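Local coordinates for RsbT co-antagonist protein RsbRA (Bacillus subtilis, PDB 2BNL) that regulates the general stress response as a stressosome protein that stimulates RsbT kinase activity toward RsbS in vitro, here represented by its N-terminal globin-like domain, at residues A[31-36]-A[78-83]; A[9-14]-A[51-56]; A[4-9]-A[97-102]. All coordinates share one frame; numbering follows the deposited sequence.

Contact 1: A[31-36]-A[78-83]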
ATOM      1  N   GLU A  31      12.110  16.056  -4.308  1.00 33.54           N
ATOM      2  CA  GLU A  31      12.621  16.753  -5.486  1.00 35.17           C
ATOM      3  C   GLU A  31      11.673  16.793  -6.640  1.00 36.93           C
ATOM      4  O   GLU A  31      11.774  17.678  -7.465  1.00 38.13           O
ATOM      5  CB  GLU A  31      13.948  16.163  -5.890  1.00 35.02           C
ATOM      6  CG  GLU A  31      15.046  16.501  -4.940  1.00 38.70           C
ATOM      7  CD  GLU A  31      15.433  18.048  -4.924  1.00 47.95           C
ATOM      8  OE1 GLU A  31      15.048  18.903  -5.827  1.00 51.22           O
ATOM      9  OE2 GLU A  31      16.184  18.398  -3.998  1.00 49.90           O
ATOM     10  N   GLN A  32      10.704  15.909  -6.672  1.00 39.27           N
ATOM     11  CA  GLN A  32       9.651  15.949  -7.650  1.00 42.90           C
ATOM     12  C   GLN A  32       8.421  16.707  -7.144  1.00 45.07           C
ATOM     13  O   GLN A  32       7.427  16.750  -7.852  1.00 46.82           O
ATOM     14  CB  GLN A  32       9.175  14.502  -7.995  1.00 44.41           C
ATOM     15  CG  GLN A  32      10.243  13.565  -8.581  1.00 46.96           C
ATOM     16  CD  GLN A  32      11.042  14.242  -9.754  1.00 51.37           C
ATOM     17  OE1 GLN A  32      12.275  14.304  -9.714  1.00 55.08           O
ATOM     18  NE2 GLN A  32      10.334  14.749 -10.777  1.00 53.34           N
ATOM     19  N   GLU A  33       8.415  17.229  -5.922  1.00 46.04           N
ATOM     20  CA  GLU A  33       7.253  17.951  -5.429  1.00 47.11           C
ATOM     21  C   GLU A  33       7.556  19.471  -5.654  1.00 47.30           C
ATOM     22  O   GLU A  33       8.653  19.846  -6.096  1.00 45.92           O
ATOM     23  CB  GLU A  33       6.963  17.666  -3.961  1.00 47.54           C
ATOM     24  CG  GLU A  33       6.633  16.182  -3.503  1.00 50.36           C
ATOM     25  CD  GLU A  33       5.429  15.451  -4.190  1.00 55.14           C
ATOM     26  OE1 GLU A  33       4.227  15.743  -3.846  1.00 56.37           O
ATOM     27  OE2 GLU A  33       5.719  14.499  -4.978  1.00 48.08           O
ATOM     28  N   SER A  34       6.592  20.330  -5.317  1.00 48.21           N
ATOM     29  CA  SER A  34       6.717  21.797  -5.613  1.00 49.88           C
ATOM     30  C   SER A  34       7.600  22.517  -4.564  1.00 47.58           C
ATOM     31  O   SER A  34       8.112  23.605  -4.793  1.00 47.82           O
ATOM     32  CB  SER A  34       5.318  22.458  -5.687  1.00 51.00           C
ATOM     33  OG  SER A  34       4.456  21.799  -4.760  1.00 56.17           O
ATOM     34  N   TYR A  35       7.820  21.866  -3.429  1.00 44.75           N
ATOM     35  CA  TYR A  35       8.755  22.422  -2.488  1.00 41.92           C
ATOM     36  C   TYR A  35       9.403  21.222  -1.755  1.00 38.53           C
ATOM     37  O   TYR A  35       8.816  20.103  -1.703  1.00 35.13           O
ATOM     38  CB  TYR A  35       8.068  23.409  -1.533  1.00 41.78           C
ATOM     39  CG  TYR A  35       6.943  22.848  -0.663  1.00 43.06           C
ATOM     40  CD1 TYR A  35       7.212  22.130   0.444  1.00 40.44           C
ATOM     41  CD2 TYR A  35       5.604  23.030  -0.995  1.00 47.12           C
ATOM     42  CE1 TYR A  35       6.219  21.620   1.249  1.00 46.30           C
ATOM     43  CE2 TYR A  35       4.557  22.497  -0.146  1.00 49.27           C
ATOM     44  CZ  TYR A  35       4.875  21.786   0.930  1.00 47.95           C
ATOM     45  OH  TYR A  35       3.890  21.276   1.792  1.00 52.86           O
ATOM     46  N   GLN A  36      10.603  21.492  -1.239  1.00 35.13           N
ATOM     47  CA  GLN A  36      11.286  20.550  -0.367  1.00 35.06           C
ATOM     48  C   GLN A  36      11.328  21.107   1.052  1.00 33.86           C
ATOM     49  O   GLN A  36      11.570  22.308   1.288  1.00 35.05           O
ATOM     50  CB  GLN A  36      12.672  20.193  -0.902  1.00 34.29           C
ATOM     51  CG  GLN A  36      12.654  19.511  -2.328  1.00 33.01           C
ATOM     52  CD  GLN A  36      12.290  20.509  -3.431  1.00 34.44           C
ATOM     53  OE1 GLN A  36      12.866  21.583  -3.469  1.00 33.33           O
ATOM     54  NE2 GLN A  36      11.315  20.175  -4.286  1.00 30.39           N
ATOM     55  N   GLY A  78       1.977  19.040   4.676  1.00 32.94           N
ATOM     56  CA  GLY A  78       1.717  19.142   3.225  1.00 35.21           C
ATOM     57  C   GLY A  78       2.163  17.930   2.386  1.00 34.72           C
ATOM     58  O   GLY A  78       2.214  18.005   1.161  1.00 35.22           O
ATOM     59  N   LEU A  79       2.501  16.811   3.013  1.00 33.07           N
ATOM     60  CA  LEU A  79       2.739  15.547   2.230  1.00 32.43           C
ATOM     61  C   LEU A  79       1.363  15.030   1.792  1.00 32.88           C
ATOM     62  O   LEU A  79       0.467  14.924   2.584  1.00 32.92           O
ATOM     63  CB  LEU A  79       3.476  14.493   3.004  1.00 32.08           C
ATOM     64  CG  LEU A  79       4.780  14.948   3.668  1.00 35.92           C
ATOM     65  CD1 LEU A  79       5.311  13.625   4.300  1.00 35.35           C
ATOM     66  CD2 LEU A  79       5.733  15.600   2.644  1.00 39.11           C
ATOM     67  N   SER A  80       1.179  14.789   0.505  1.00 32.85           N
ATOM     68  CA  SER A  80      -0.046  14.106   0.027  1.00 31.73           C
ATOM     69  C   SER A  80      -0.037  12.661   0.353  1.00 28.98           C
ATOM     70  O   SER A  80       0.991  12.082   0.708  1.00 28.75           O
ATOM     71  CB  SER A  80      -0.146  14.236  -1.495  1.00 33.63           C
ATOM     72  OG  SER A  80       0.929  13.631  -2.163  1.00 31.91           O
HETATM   73  N   MSE A  81      -1.213  12.040   0.197  1.00 30.81           N
HETATM   74  CA  MSE A  81      -1.400  10.620   0.462  1.00 30.21           C
HETATM   75  C   MSE A  81      -0.581   9.927  -0.584  1.00 28.99           C
HETATM   76  O   MSE A  81       0.020   8.916  -0.318  1.00 33.06           O
HETATM   77  CB  MSE A  81      -2.875  10.198   0.376  1.00 30.02           C
HETATM   78  CG  MSE A  81      -3.064   8.803   0.288  1.00 30.60           C
HETATM   79 SE   MSE A  81      -2.808   7.854   1.970  1.00 48.12          SE
HETATM   80  CE  MSE A  81      -1.979   7.061   1.314  1.00 37.55           C
ATOM     81  N   LYS A  82      -0.644  10.422  -1.791  1.00 29.82           N
ATOM     82  CA  LYS A  82       0.130   9.875  -2.936  1.00 29.77           C
ATOM     83  C   LYS A  82       1.620   9.789  -2.553  1.00 28.48           C
ATOM     84  O   LYS A  82       2.281   8.782  -2.774  1.00 29.91           O
ATOM     85  CB  LYS A  82      -0.073  10.772  -4.215  1.00 29.98           C
ATOM     86  CG  LYS A  82       0.664  10.236  -5.381  1.00 35.03           C
ATOM     87  CD  LYS A  82      -0.100   9.013  -6.000  1.00 42.16           C
ATOM     88  CE  LYS A  82       0.539   8.385  -7.332  1.00 45.60           C
ATOM     89  NZ  LYS A  82      -0.212   7.290  -8.217  1.00 41.09           N
ATOM     90  N   PHE A  83       2.195  10.919  -2.082  1.00 29.74           N
ATOM     91  CA  PHE A  83       3.598  11.011  -1.664  1.00 29.04           C
ATOM     92  C   PHE A  83       3.893  10.034  -0.522  1.00 30.59           C
ATOM     93  O   PHE A  83       4.871   9.258  -0.538  1.00 30.68           O
ATOM     94  CB  PHE A  83       3.899  12.455  -1.128  1.00 32.08           C
ATOM     95  CG  PHE A  83       5.325  12.641  -0.711  1.00 31.90           C
ATOM     96  CD1 PHE A  83       6.260  13.100  -1.618  1.00 34.23           C
ATOM     97  CD2 PHE A  83       5.748  12.267   0.503  1.00 34.08           C
ATOM     98  CE1 PHE A  83       7.665  13.217  -1.219  1.00 36.60           C
ATOM     99  CE2 PHE A  83       7.090  12.449   0.938  1.00 36.02           C
ATOM    100  CZ  PHE A  83       8.064  12.890   0.031  1.00 32.01           C
TER
HETATM  101  O   HOH W   1       3.232  16.096  -1.174  1.00 35.26           O
HETATM  102  O   HOH W   2       1.387  14.396  -4.580  1.00 51.17           O
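In this surface contact between a loop and a helix start, Glu33 lies against Phe83 and is water-linked to the turn, and Tyr35 touches Gly78. Segment 31-36 lies in the loop between helices 15-30 and 39-54. Segment 78-83 holds the turn and the first residues of helix 81-100. The Glu33 side chain is bent at chi2 (-57°) where it meets the ring. Its CD is 3.6 Å from Phe83 CD1, and OE2 sits at the ring edge, in plane. The planes of carboxylate and ring are 67° apart. One water donates to Glu33 OE1 (2.9 Å) and to Gly78 O, and accepts from Ser80 N. A second joins Glu33 OE1 to Ser80 OG, which is 2.6 Å from it. The turn combines two helix-end motifs. Gly78 closes the preceding helix in a Schellman motif with positive phi (93°), and Ser80 is the N-cap of the next helix. Ser80 OG accepts from Phe83 N at 3.0 Å. Tyr35 OH comes within 3.4 Å of Gly78 CA and is hydrogen-bonded to Ile77 O. Phe83 packs on Leu26 and Leu29 of helix 15-30. Lys82 forms a salt bridge with Glu126 of the second subunit.

Contact 2: A[9-14]-A[51-56]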
ATOM      1  N   GLN A   9      14.367  -8.180  13.621  1.00 32.12           N
ATOM      2  CA  GLN A   9      15.767  -8.225  13.999  1.00 33.48           C
ATOM      3  C   GLN A   9      16.720  -7.487  13.072  1.00 31.07           C
ATOM      4  O   GLN A   9      17.615  -6.827  13.508  1.00 29.87           O
ATOM      5  CB  GLN A   9      16.186  -9.652  14.187  1.00 35.48           C
ATOM      6  CG  GLN A   9      17.650  -9.880  13.944  1.00 45.24           C
ATOM      7  CD  GLN A   9      18.114 -11.355  14.082  1.00 52.34           C
ATOM      8  OE1 GLN A   9      17.575 -12.331  13.459  1.00 60.81           O
ATOM      9  NE2 GLN A   9      19.105 -11.498  14.884  1.00 48.77           N
ATOM     10  N   PHE A  10      16.458  -7.541  11.772  1.00 32.19           N
ATOM     11  CA  PHE A  10      17.272  -6.839  10.864  1.00 31.58           C
ATOM     12  C   PHE A  10      17.087  -5.353  11.030  1.00 30.26           C
ATOM     13  O   PHE A  10      18.042  -4.607  11.046  1.00 32.34           O
ATOM     14  CB  PHE A  10      16.999  -7.311   9.406  1.00 32.74           C
ATOM     15  CG  PHE A  10      17.918  -6.694   8.429  1.00 32.06           C
ATOM     16  CD1 PHE A  10      19.076  -7.355   8.034  1.00 36.33           C
ATOM     17  CD2 PHE A  10      17.677  -5.426   7.940  1.00 35.87           C
ATOM     18  CE1 PHE A  10      19.940  -6.729   7.120  1.00 40.07           C
ATOM     19  CE2 PHE A  10      18.552  -4.803   7.050  1.00 38.82           C
ATOM     20  CZ  PHE A  10      19.670  -5.446   6.634  1.00 35.21           C
ATOM     21  N   ILE A  11      15.867  -4.891  11.210  1.00 32.61           N
ATOM     22  CA  ILE A  11      15.634  -3.474  11.477  1.00 31.00           C
ATOM     23  C   ILE A  11      16.312  -3.066  12.742  1.00 30.29           C
ATOM     24  O   ILE A  11      17.013  -2.038  12.712  1.00 28.99           O
ATOM     25  CB  ILE A  11      14.138  -3.101  11.509  1.00 30.62           C
ATOM     26  CG1 ILE A  11      13.508  -3.439  10.141  1.00 33.67           C
ATOM     27  CG2 ILE A  11      13.886  -1.609  11.998  1.00 30.63           C
ATOM     28  CD1 ILE A  11      11.944  -3.575  10.280  1.00 32.15           C
ATOM     29  N   ALA A  12      16.141  -3.835  13.858  1.00 28.16           N
ATOM     30  CA  ALA A  12      16.764  -3.504  15.130  1.00 28.51           C
ATOM     31  C   ALA A  12      18.300  -3.370  15.012  1.00 30.19           C
ATOM     32  O   ALA A  12      18.848  -2.476  15.634  1.00 30.14           O
ATOM     33  CB  ALA A  12      16.417  -4.492  16.201  1.00 29.76           C
ATOM     34  N   GLU A  13      18.955  -4.225  14.199  1.00 30.86           N
ATOM     35  CA  GLU A  13      20.393  -4.261  14.064  1.00 32.28           C
ATOM     36  C   GLU A  13      20.965  -3.269  13.063  1.00 32.97           C
ATOM     37  O   GLU A  13      22.129  -3.108  13.041  1.00 30.45           O
ATOM     38  CB  GLU A  13      20.869  -5.672  13.682  1.00 34.96           C
ATOM     39  CG  GLU A  13      20.653  -6.571  14.815  1.00 38.83           C
ATOM     40  CD  GLU A  13      20.681  -8.038  14.469  1.00 48.69           C
ATOM     41  OE1 GLU A  13      20.834  -8.389  13.254  1.00 49.75           O
ATOM     42  OE2 GLU A  13      20.467  -8.838  15.447  1.00 48.18           O
ATOM     43  N   ASN A  14      20.112  -2.569  12.328  1.00 32.17           N
ATOM     44  CA  ASN A  14      20.548  -1.716  11.199  1.00 33.57           C
ATOM     45  C   ASN A  14      19.859  -0.384  11.231  1.00 33.37           C
ATOM     46  O   ASN A  14      19.518   0.158  10.191  1.00 31.13           O
ATOM     47  CB  ASN A  14      20.261  -2.468   9.904  1.00 33.46           C
ATOM     48  CG  ASN A  14      21.167  -3.749   9.770  1.00 32.55           C
ATOM     49  OD1 ASN A  14      22.356  -3.629   9.460  1.00 39.96           O
ATOM     50  ND2 ASN A  14      20.590  -4.957  10.001  1.00 30.75           N
ATOM     51  N   ASP A  51      10.580   3.971  14.788  1.00 30.84           N
ATOM     52  CA  ASP A  51      10.101   3.821  16.164  1.00 33.62           C
ATOM     53  C   ASP A  51       8.748   3.075  16.169  1.00 32.64           C
ATOM     54  O   ASP A  51       8.556   2.237  17.006  1.00 32.65           O
ATOM     55  CB  ASP A  51       9.879   5.153  16.846  1.00 31.94           C
ATOM     56  CG  ASP A  51      11.165   5.801  17.348  1.00 37.13           C
ATOM     57  OD1 ASP A  51      12.255   5.245  17.171  1.00 36.90           O
ATOM     58  OD2 ASP A  51      11.017   6.883  17.928  1.00 40.60           O
ATOM     59  N   ILE A  52       7.893   3.367  15.201  1.00 31.81           N
ATOM     60  CA  ILE A  52       6.669   2.561  14.921  1.00 30.26           C
ATOM     61  C   ILE A  52       6.945   1.092  14.634  1.00 29.60           C
ATOM     62  O   ILE A  52       6.336   0.203  15.256  1.00 28.61           O
ATOM     63  CB  ILE A  52       5.770   3.177  13.840  1.00 30.63           C
ATOM     64  CG1 ILE A  52       5.166   4.508  14.335  1.00 31.14           C
ATOM     65  CG2 ILE A  52       4.735   2.185  13.352  1.00 27.66           C
ATOM     66  CD1 ILE A  52       4.831   5.519  13.223  1.00 30.31           C
ATOM     67  N   LEU A  53       7.923   0.846  13.794  1.00 29.44           N
ATOM     68  CA  LEU A  53       8.267  -0.491  13.423  1.00 29.09           C
ATOM     69  C   LEU A  53       8.726  -1.250  14.641  1.00 29.24           C
ATOM     70  O   LEU A  53       8.316  -2.398  14.835  1.00 29.45           O
ATOM     71  CB  LEU A  53       9.335  -0.486  12.315  1.00 30.53           C
ATOM     72  CG  LEU A  53       9.024   0.196  11.014  1.00 28.01           C
ATOM     73  CD1 LEU A  53      10.258   0.076  10.081  1.00 30.71           C
ATOM     74  CD2 LEU A  53       7.807  -0.195  10.336  1.00 28.54           C
ATOM     75  N   LEU A  54       9.567  -0.619  15.467  1.00 30.23           N
ATOM     76  CA  LEU A  54      10.181  -1.297  16.631  1.00 30.26           C
ATOM     77  C   LEU A  54       9.122  -1.681  17.738  1.00 28.87           C
ATOM     78  O   LEU A  54       9.386  -2.519  18.552  1.00 29.77           O
ATOM     79  CB  LEU A  54      11.351  -0.433  17.154  1.00 30.09           C
ATOM     80  CG  LEU A  54      12.563  -0.491  16.201  1.00 32.56           C
ATOM     81  CD1 LEU A  54      13.621   0.436  16.736  1.00 33.90           C
ATOM     82  CD2 LEU A  54      13.165  -1.947  15.986  1.00 31.28           C
ATOM     83  N   LEU A  55       7.963  -1.019  17.730  1.00 29.05           N
ATOM     84  CA  LEU A  55       6.814  -1.310  18.587  1.00 29.53           C
ATOM     85  C   LEU A  55       5.884  -2.332  17.995  1.00 28.19           C
ATOM     86  O   LEU A  55       4.997  -2.747  18.652  1.00 26.58           O
ATOM     87  CB  LEU A  55       6.019  -0.011  18.817  1.00 30.76           C
ATOM     88  CG  LEU A  55       6.712   1.067  19.636  1.00 34.75           C
ATOM     89  CD1 LEU A  55       5.931   2.412  19.488  1.00 32.22           C
ATOM     90  CD2 LEU A  55       6.795   0.627  21.114  1.00 35.57           C
ATOM     91  N   SER A  56       6.083  -2.701  16.742  1.00 29.32           N
ATOM     92  CA  SER A  56       5.093  -3.483  15.911  1.00 29.29           C
ATOM     93  C   SER A  56       5.390  -4.948  15.620  1.00 29.86           C
ATOM     94  O   SER A  56       4.965  -5.513  14.572  1.00 29.58           O
ATOM     95  CB  SER A  56       4.810  -2.707  14.625  1.00 27.92           C
ATOM     96  OG  SER A  56       4.294  -1.439  14.910  1.00 28.97           O
TER
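Ile11 and Ala12 pack against Leu53 and Leu54 in an apolar, partly buried contact. It is helix-helix packing within the all-helical, globin-like domain, and joins the C-terminal part of helix 5-13 to that of helix 39-54. The backbones come nearest at Ala12 and Leu54, whose CA atoms are 7.1 Å apart.

The packing across the contact is all methyl groups and aliphatic carbon. Ile11 offers two branches. CD1, at the end of the long branch, meets Leu53 CD1 at 4.0 Å, and the two side chains cross at about a right angle. The short branch carries CG2, which reaches Leu54 CD2 at 4.1 Å. Here the side chains run past each other in opposite directions. Leu54 has CG beside the backbone N (chi1 -73°). Its CD2 branch touches both Ile11 and Ala12, and lies 4.0 Å from Ala12 CA.

The side-chain hydrogen bonds inside each segment are local. Asn14 ND2 donates to Phe10 O at 2.8 Å and also lies 3.2 Å above the plane of the Phe10 ring, over its centre. Gln9 NE2 donates to Glu13 OE2, tilted out of the carboxylate plane. Ser56 OG donates to Ile52 O at 2.6 Å, from above the carbonyl plane, and ties Ser56 back to Ile52, one turn earlier. Tyr8, one turn before Ala12, is hydrogen-bonded to Leu54 O.

Helix 109-135 lies next to both segments. Phe119 touches Ile11, and Phe120 touches Leu53. Phe10 packs on Leu95, Lys98 and Met99 of helix 81-100, while Ile52 meets Ile67 and Leu70 of helix 64-76.

Contact 3: A[4-9]-A[97-102]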
ATOM      1  N   ASN A   4       7.447 -12.263  12.880  1.00 39.22           N
ATOM      2  CA  ASN A   4       8.111 -11.172  12.205  1.00 34.19           C
ATOM      3  C   ASN A   4       9.528 -11.063  12.713  1.00 32.35           C
ATOM      4  O   ASN A   4      10.146 -10.035  12.548  1.00 31.46           O
ATOM      5  CB  ASN A   4       7.340  -9.897  12.576  1.00 33.39           C
ATOM      6  CG  ASN A   4       6.013  -9.778  11.845  1.00 34.57           C
ATOM      7  OD1 ASN A   4       5.910 -10.215  10.664  1.00 31.07           O
ATOM      8  ND2 ASN A   4       4.957  -9.233  12.548  1.00 26.72           N
ATOM      9  N   GLN A   5      10.024 -12.104  13.398  1.00 29.31           N
ATOM     10  CA  GLN A   5      11.346 -12.052  14.067  1.00 31.35           C
ATOM     11  C   GLN A   5      12.489 -11.686  13.125  1.00 29.64           C
ATOM     12  O   GLN A   5      13.349 -10.842  13.445  1.00 29.24           O
ATOM     13  CB  GLN A   5      11.636 -13.335  14.780  1.00 29.63           C
ATOM     14  CG  GLN A   5      13.011 -13.300  15.419  1.00 35.52           C
ATOM     15  CD  GLN A   5      13.315 -14.531  16.187  1.00 42.12           C
ATOM     16  OE1 GLN A   5      12.403 -15.380  16.446  1.00 39.35           O
ATOM     17  NE2 GLN A   5      14.598 -14.665  16.570  1.00 41.15           N
ATOM     18  N   THR A   6      12.507 -12.322  11.961  1.00 30.56           N
ATOM     19  CA  THR A   6      13.615 -12.106  11.025  1.00 31.85           C
ATOM     20  C   THR A   6      13.720 -10.624  10.548  1.00 29.96           C
ATOM     21  O   THR A   6      14.763 -10.033  10.609  1.00 31.56           O
ATOM     22  CB  THR A   6      13.511 -13.108   9.777  1.00 32.17           C
ATOM     23  OG1 THR A   6      13.624 -14.434  10.273  1.00 33.85           O
ATOM     24  CG2 THR A   6      14.727 -12.891   8.836  1.00 34.40           C
ATOM     25  N   VAL A   7      12.614 -10.041  10.096  1.00 31.23           N
ATOM     26  CA  VAL A   7      12.607  -8.695   9.631  1.00 30.96           C
ATOM     27  C   VAL A   7      12.836  -7.762  10.796  1.00 30.88           C
ATOM     28  O   VAL A   7      13.617  -6.833  10.731  1.00 29.78           O
ATOM     29  CB  VAL A   7      11.288  -8.394   8.852  1.00 31.35           C
ATOM     30  CG1 VAL A   7      11.074  -6.923   8.585  1.00 30.99           C
ATOM     31  CG2 VAL A   7      11.260  -9.252   7.511  1.00 31.39           C
ATOM     32  N   TYR A   8      12.107  -7.990  11.887  1.00 31.58           N
ATOM     33  CA  TYR A   8      12.267  -7.099  13.070  1.00 32.09           C
ATOM     34  C   TYR A   8      13.715  -7.019  13.489  1.00 32.07           C
ATOM     35  O   TYR A   8      14.255  -5.920  13.712  1.00 29.87           O
ATOM     36  CB  TYR A   8      11.331  -7.576  14.251  1.00 33.23           C
ATOM     37  CG  TYR A   8      11.371  -6.681  15.473  1.00 29.25           C
ATOM     38  CD1 TYR A   8      10.371  -5.696  15.662  1.00 28.25           C
ATOM     39  CD2 TYR A   8      12.473  -6.688  16.335  1.00 29.36           C
ATOM     40  CE1 TYR A   8      10.405  -4.865  16.726  1.00 26.27           C
ATOM     41  CE2 TYR A   8      12.550  -5.807  17.416  1.00 30.13           C
ATOM     42  CZ  TYR A   8      11.502  -4.909  17.607  1.00 26.99           C
ATOM     43  OH  TYR A   8      11.534  -4.012  18.616  1.00 29.33           O
ATOM     44  N   GLN A   9      14.367  -8.180  13.621  1.00 32.12           N
ATOM     45  CA  GLN A   9      15.767  -8.225  13.999  1.00 33.48           C
ATOM     46  C   GLN A   9      16.720  -7.487  13.072  1.00 31.07           C
ATOM     47  O   GLN A   9      17.615  -6.827  13.508  1.00 29.87           O
ATOM     48  CB  GLN A   9      16.186  -9.652  14.187  1.00 35.48           C
ATOM     49  CG  GLN A   9      17.650  -9.880  13.944  1.00 45.24           C
ATOM     50  CD  GLN A   9      18.114 -11.355  14.082  1.00 52.34           C
ATOM     51  OE1 GLN A   9      17.575 -12.331  13.459  1.00 60.81           O
ATOM     52  NE2 GLN A   9      19.105 -11.498  14.884  1.00 48.77           N
ATOM     53  N   THR A  97      16.225  -4.765  -0.819  1.00 32.48           N
ATOM     54  CA  THR A  97      17.549  -4.772  -1.535  1.00 35.35           C
ATOM     55  C   THR A  97      18.683  -5.005  -0.494  1.00 37.15           C
ATOM     56  O   THR A  97      19.531  -5.863  -0.709  1.00 36.05           O
ATOM     57  CB  THR A  97      17.712  -3.460  -2.254  1.00 35.20           C
ATOM     58  OG1 THR A  97      16.632  -3.281  -3.171  1.00 34.94           O
ATOM     59  CG2 THR A  97      19.034  -3.367  -3.066  1.00 40.75           C
ATOM     60  N   LYS A  98      18.642  -4.287   0.657  1.00 38.92           N
ATOM     61  CA  LYS A  98      19.604  -4.476   1.739  1.00 40.31           C
ATOM     62  C   LYS A  98      19.619  -5.891   2.243  1.00 39.74           C
ATOM     63  O   LYS A  98      20.684  -6.532   2.302  1.00 39.36           O
ATOM     64  CB  LYS A  98      19.395  -3.550   2.968  1.00 41.88           C
ATOM     65  CG  LYS A  98      19.556  -2.066   2.744  1.00 47.40           C
ATOM     66  CD  LYS A  98      20.711  -1.775   1.744  1.00 55.70           C
ATOM     67  CE  LYS A  98      21.174  -0.284   1.635  1.00 55.35           C
ATOM     68  NZ  LYS A  98      22.075  -0.255   0.477  1.00 56.81           N
HETATM   69  N   MSE A  99      18.458  -6.380   2.632  1.00 37.78           N
HETATM   70  CA  MSE A  99      18.359  -7.722   3.197  1.00 38.51           C
HETATM   71  C   MSE A  99      18.673  -8.831   2.210  1.00 39.83           C
HETATM   72  O   MSE A  99      19.266  -9.856   2.562  1.00 38.95           O
HETATM   73  CB  MSE A  99      16.948  -7.945   3.751  1.00 37.77           C
HETATM   74  CG  MSE A  99      16.723  -7.132   4.977  1.00 39.93           C
HETATM   75 SE   MSE A  99      15.031  -7.645   5.892  1.00 45.58          SE
HETATM   76  CE  MSE A  99      15.653  -9.510   6.625  1.00 38.19           C
ATOM     77  N   ASN A 100      18.253  -8.635   0.961  1.00 41.00           N
ATOM     78  CA  ASN A 100      18.355  -9.655  -0.059  1.00 42.56           C
ATOM     79  C   ASN A 100      19.786  -9.907  -0.415  1.00 46.24           C
ATOM     80  O   ASN A 100      20.150 -11.044  -0.739  1.00 45.90           O
ATOM     81  CB  ASN A 100      17.661  -9.271  -1.352  1.00 40.40           C
ATOM     82  CG  ASN A 100      17.578 -10.439  -2.315  1.00 41.57           C
ATOM     83  OD1 ASN A 100      17.197 -11.571  -1.935  1.00 41.25           O
ATOM     84  ND2 ASN A 100      17.812 -10.158  -3.573  1.00 33.27           N
ATOM     85  N   ASP A 101      20.573  -8.840  -0.373  1.00 49.96           N
ATOM     86  CA  ASP A 101      21.988  -8.947  -0.594  1.00 54.34           C
ATOM     87  C   ASP A 101      22.721  -9.611   0.536  1.00 56.17           C
ATOM     88  O   ASP A 101      23.830 -10.045   0.389  1.00 57.46           O
ATOM     89  CB  ASP A 101      22.549  -7.613  -1.105  1.00 55.13           C
ATOM     90  CG  ASP A 101      22.115  -7.386  -2.563  1.00 58.44           C
ATOM     91  OD1 ASP A 101      22.561  -8.216  -3.427  1.00 65.53           O
ATOM     92  OD2 ASP A 101      21.263  -6.498  -2.844  1.00 61.73           O
ATOM     93  N   LYS A 102      22.047  -9.815   1.648  1.00 59.68           N
ATOM     94  CA  LYS A 102      22.535 -10.771   2.620  1.00 61.10           C
ATOM     95  C   LYS A 102      21.654 -12.009   2.433  1.00 61.45           C
ATOM     96  O   LYS A 102      21.664 -12.917   3.245  1.00 62.97           O
ATOM     97  CB  LYS A 102      22.482 -10.141   4.017  1.00 62.24           C
ATOM     98  CG  LYS A 102      23.360  -8.865   4.136  1.00 64.28           C
ATOM     99  CD  LYS A 102      22.847  -7.878   5.164  1.00 67.37           C
ATOM    100  CE  LYS A 102      22.910  -8.462   6.606  1.00 70.64           C
ATOM    101  NZ  LYS A 102      23.080  -7.383   7.670  1.00 72.32           N
TER
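Val7 and Met99 mark the closest backbone approach between helix 5-13 and the last turns of helix 81-100, with their CA atoms 8.7 Å apart. A single side chain bridges this gap. Met99, modelled as selenomethionine, points toward the N-terminal helix and reaches it with its last two atoms. Its chain runs out extended through chi2 (-170°) and then bends at chi3 (71°), which carries the methyl group onto Thr6. CE lies 4.1 Å from Thr6 CG2 and equally far from Thr6 O, and the two side chains cross obliquely. Thr6 turns its methyl CG2 to this contact, anti to the backbone N. The selenium faces Val7, with SE 4.4 Å from Val7 CG2. The CE methyl is 4.4 Å from Val7 CA, so it rests beside the helix backbone as well as its side chains. All of these are van der Waals contacts.

The all-helical domain is a nonheme globin. Here the short N-terminal helix packs near the end of helix 81-100. Helix 109-135 borders both partners: Val7 packs on Gln115 and Phe119, and Met99 on Leu112. Phe10, one turn on from Val7, touches Lys102. At the start of the N-terminal helix, Asn4 ND2 is hydrogen-bonded to Val57 O.

Contacts 2 and 3 lie on the same side of the chain's centre, 11 Å apart between centres. Both use helix 5-13 and share Gln9. They touch directly, through Tyr8 of contact 3 and Leu54 of contact 2. Contact 1 lies on the opposite side, at the surface, about 12 Å from contact 2 and 17 Å from contact 3 between nearest atoms. It shares helix 81-100 with contact 3 but uses that helix's start, whereas contact 3 uses its last turns. Their chemistry follows their place. Contact 1 combines waters and a carboxylate with one buried ring. Contact 2, partly buried, and contact 3, buried, are mainly apolar packing between helices.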